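Local coordinates for protein Dok-7 (Mus musculus, PDB 3ML4) that binds membrane phosphoinositides and, as a dimeric adaptor, engages the receptor kinase MuSK and promotes its autophosphorylation at the neuromuscular synapse, at residues R162-V167 with C202-I207. Numbering follows the deposited sequence.
Sequences RRYGAV and CIVRGI
Tyr164 meets Val204 through its phenol oxygen, the two side chains approaching from opposite directions until OH lies 3.6 Å from CG2 of Val204. The ring is set there with CG between the backbone N and the carbonyl carbon (chi1 59°). Arg205 reaches the same hydroxyl beside that methyl: its chain, extended from CG to NE, brings NH1 to 4.0 Å from Tyr164 OH, which sits near the guanidinium plane, at its edge. The ring and guanidinium planes stand 80° apart, and the guanidinium meets the hydroxyl and not the ring face. No hydrogen bond spans the segments; instead Asp201 links them, bonding Tyr164 OH through OD1 and Arg205 NH1 through its backbone oxygen. Phe200 packs edge-to-face with the same ring.

Ile203 to Gly206 form a type I turn. Gly206, with phi 83°, is the C-prime residue of a Schellman motif, in which Ile207 N donates a hydrogen bond to Cys202 O (2.8 Å) and Gly206 N one to Ile203 O (2.8 Å). Arg163 and Tyr164 also pair antiparallel with a strand of the bound MuSK peptide, which Val204 and Arg205 touch as well. A C-terminal helix packed beside a peptide-binding edge strand is the hallmark of the PTB domain, here IRS-1 type.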
ATOM      1  N   ARG B 162       5.219   2.287  22.898  1.00 31.83           N
ATOM      2  CA  ARG B 162       5.802   3.412  23.645  1.00 32.18           C
ATOM      3  C   ARG B 162       7.309   3.436  23.477  1.00 31.78           C
ATOM      4  O   ARG B 162       7.894   4.461  23.136  1.00 31.68           O
ATOM      5  CB  ARG B 162       5.507   3.317  25.144  1.00 32.50           C
ATOM      6  CG  ARG B 162       4.051   3.193  25.527  1.00 34.60           C
ATOM      7  CD  ARG B 162       3.807   3.766  26.921  1.00 37.34           C
ATOM      8  NE  ARG B 162       2.518   3.341  27.474  1.00 39.06           N
ATOM      9  CZ  ARG B 162       1.877   3.967  28.456  1.00 40.01           C
ATOM     10  NH1 ARG B 162       2.388   5.067  29.002  1.00 40.79           N
ATOM     11  NH2 ARG B 162       0.715   3.500  28.887  1.00 40.32           N
ATOM     12  N   ARG B 163       7.919   2.283  23.729  1.00 31.35           N
ATOM     13  CA  ARG B 163       9.359   2.158  23.858  1.00 31.00           C
ATOM     14  C   ARG B 163       9.802   0.824  23.291  1.00 30.26           C
ATOM     15  O   ARG B 163       9.001  -0.108  23.164  1.00 30.11           O
ATOM     16  CB  ARG B 163       9.750   2.238  25.341  1.00 31.39           C
ATOM     17  CG  ARG B 163      10.018   3.645  25.859  1.00 33.19           C
ATOM     18  CD  ARG B 163       9.194   3.982  27.107  1.00 36.26           C
ATOM     19  NE  ARG B 163       9.250   2.943  28.136  1.00 38.68           N
ATOM     20  CZ  ARG B 163       9.857   3.071  29.315  1.00 40.10           C
ATOM     21  NH1 ARG B 163      10.470   4.206  29.637  1.00 40.86           N
ATOM     22  NH2 ARG B 163       9.846   2.060  30.181  1.00 39.66           N
ATOM     23  N   TYR B 164      11.080   0.746  22.947  1.00 29.33           N
ATOM     24  CA  TYR B 164      11.708  -0.493  22.513  1.00 28.77           C
ATOM     25  C   TYR B 164      13.214  -0.286  22.517  1.00 28.47           C
ATOM     26  O   TYR B 164      13.682   0.851  22.484  1.00 28.13           O
ATOM     27  CB  TYR B 164      11.227  -0.912  21.114  1.00 28.46           C
ATOM     28  CG  TYR B 164      11.502   0.121  20.043  1.00 28.03           C
ATOM     29  CD1 TYR B 164      12.769   0.247  19.480  1.00 26.49           C
ATOM     30  CD2 TYR B 164      10.493   0.974  19.599  1.00 28.01           C
ATOM     31  CE1 TYR B 164      13.028   1.197  18.518  1.00 27.12           C
ATOM     32  CE2 TYR B 164      10.742   1.930  18.620  1.00 27.77           C
ATOM     33  CZ  TYR B 164      12.010   2.037  18.088  1.00 27.55           C
ATOM     34  OH  TYR B 164      12.264   2.978  17.121  1.00 27.81           O
ATOM     35  N   GLY B 165      13.970  -1.378  22.551  1.00 28.41           N
ATOM     36  CA  GLY B 165      15.418  -1.281  22.459  1.00 28.69           C
ATOM     37  C   GLY B 165      16.156  -2.600  22.547  1.00 28.91           C
ATOM     38  O   GLY B 165      15.659  -3.566  23.127  1.00 28.88           O
ATOM     39  N   ALA B 166      17.347  -2.623  21.954  1.00 29.15           N
ATOM     40  CA  ALA B 166      18.259  -3.754  22.049  1.00 29.45           C
ATOM     41  C   ALA B 166      18.841  -3.847  23.449  1.00 29.42           C
ATOM     42  O   ALA B 166      19.092  -2.828  24.093  1.00 29.52           O
ATOM     43  CB  ALA B 166      19.383  -3.616  21.028  1.00 29.41           C
ATOM     44  N   VAL B 167      19.054  -5.078  23.903  1.00 29.51           N
ATOM     45  CA  VAL B 167      19.729  -5.362  25.172  1.00 29.59           C
ATOM     46  C   VAL B 167      20.673  -6.551  24.961  1.00 29.73           C
ATOM     47  O   VAL B 167      20.544  -7.255  23.955  1.00 29.79           O
ATOM     48  CB  VAL B 167      18.717  -5.669  26.320  1.00 29.62           C
ATOM     49  CG1 VAL B 167      18.001  -4.397  26.789  1.00 29.35           C
ATOM     50  CG2 VAL B 167      17.706  -6.734  25.902  1.00 29.19           C
ATOM     51  N   CYS B 202      14.109   3.002  12.005  1.00 25.15           N
ATOM     52  CA  CYS B 202      13.936   3.437  10.638  1.00 24.96           C
ATOM     53  C   CYS B 202      12.462   3.549  10.270  1.00 25.27           C
ATOM     54  O   CYS B 202      12.026   4.603   9.803  1.00 25.55           O
ATOM     55  CB  CYS B 202      14.672   2.499   9.687  1.00 25.04           C
ATOM     56  SG  CYS B 202      16.467   2.703   9.708  1.00 23.53           S
ATOM     57  N   ILE B 203      11.696   2.480  10.496  1.00 25.36           N
ATOM     58  CA  ILE B 203      10.287   2.437  10.070  1.00 25.42           C
ATOM     59  C   ILE B 203       9.436   3.546  10.715  1.00 25.52           C
ATOM     60  O   ILE B 203       8.712   4.263  10.015  1.00 25.69           O
ATOM     61  CB  ILE B 203       9.639   1.016  10.250  1.00 25.20           C
ATOM     62  CG1 ILE B 203       9.883   0.129   9.026  1.00 25.46           C
ATOM     63  CG2 ILE B 203       8.126   1.116  10.384  1.00 24.87           C
ATOM     64  CD1 ILE B 203      11.319  -0.278   8.763  1.00 25.93           C
ATOM     65  N   VAL B 204       9.548   3.698  12.035  1.00 25.47           N
ATOM     66  CA  VAL B 204       8.743   4.689  12.767  1.00 25.39           C
ATOM     67  C   VAL B 204       9.070   6.128  12.362  1.00 25.37           C
ATOM     68  O   VAL B 204       8.305   7.050  12.641  1.00 25.44           O
ATOM     69  CB  VAL B 204       8.819   4.511  14.313  1.00 25.28           C
ATOM     70  CG1 VAL B 204       8.392   3.099  14.710  1.00 25.37           C
ATOM     71  CG2 VAL B 204      10.212   4.844  14.855  1.00 25.07           C
ATOM     72  N   ARG B 205      10.203   6.303  11.689  1.00 25.48           N
ATOM     73  CA  ARG B 205      10.594   7.604  11.147  1.00 25.76           C
ATOM     74  C   ARG B 205      10.405   7.671   9.632  1.00 25.60           C
ATOM     75  O   ARG B 205      10.795   8.651   8.996  1.00 25.58           O
ATOM     76  CB  ARG B 205      12.040   7.932  11.534  1.00 25.90           C
ATOM     77  CG  ARG B 205      12.218   8.153  13.017  1.00 26.41           C
ATOM     78  CD  ARG B 205      13.678   8.223  13.429  1.00 27.40           C
ATOM     79  NE  ARG B 205      13.758   8.632  14.826  1.00 28.80           N
ATOM     80  CZ  ARG B 205      13.697   7.800  15.864  1.00 28.37           C
ATOM     81  NH1 ARG B 205      13.587   6.489  15.672  1.00 28.60           N
ATOM     82  NH2 ARG B 205      13.756   8.284  17.096  1.00 27.25           N
ATOM     83  N   GLY B 206       9.814   6.623   9.062  1.00 25.60           N
ATOM     84  CA  GLY B 206       9.457   6.605   7.641  1.00 25.62           C
ATOM     85  C   GLY B 206      10.579   6.219   6.694  1.00 25.73           C
ATOM     86  O   GLY B 206      10.414   6.265   5.465  1.00 26.04           O
ATOM     87  N   ILE B 207      11.721   5.842   7.258  1.00 25.46           N
ATOM     88  CA  ILE B 207      12.850   5.394   6.464  1.00 25.38           C
ATOM     89  C   ILE B 207      12.787   3.881   6.299  1.00 25.43           C
ATOM     90  O   ILE B 207      12.503   3.155   7.246  1.00 25.41           O
ATOM     91  CB  ILE B 207      14.206   5.798   7.105  1.00 25.46           C
ATOM     92  CG1 ILE B 207      14.185   7.267   7.559  1.00 25.43           C
ATOM     93  CG2 ILE B 207      15.360   5.554   6.128  1.00 25.39           C
ATOM     94  CD1 ILE B 207      15.216   7.616   8.626  1.00 24.15           C
TER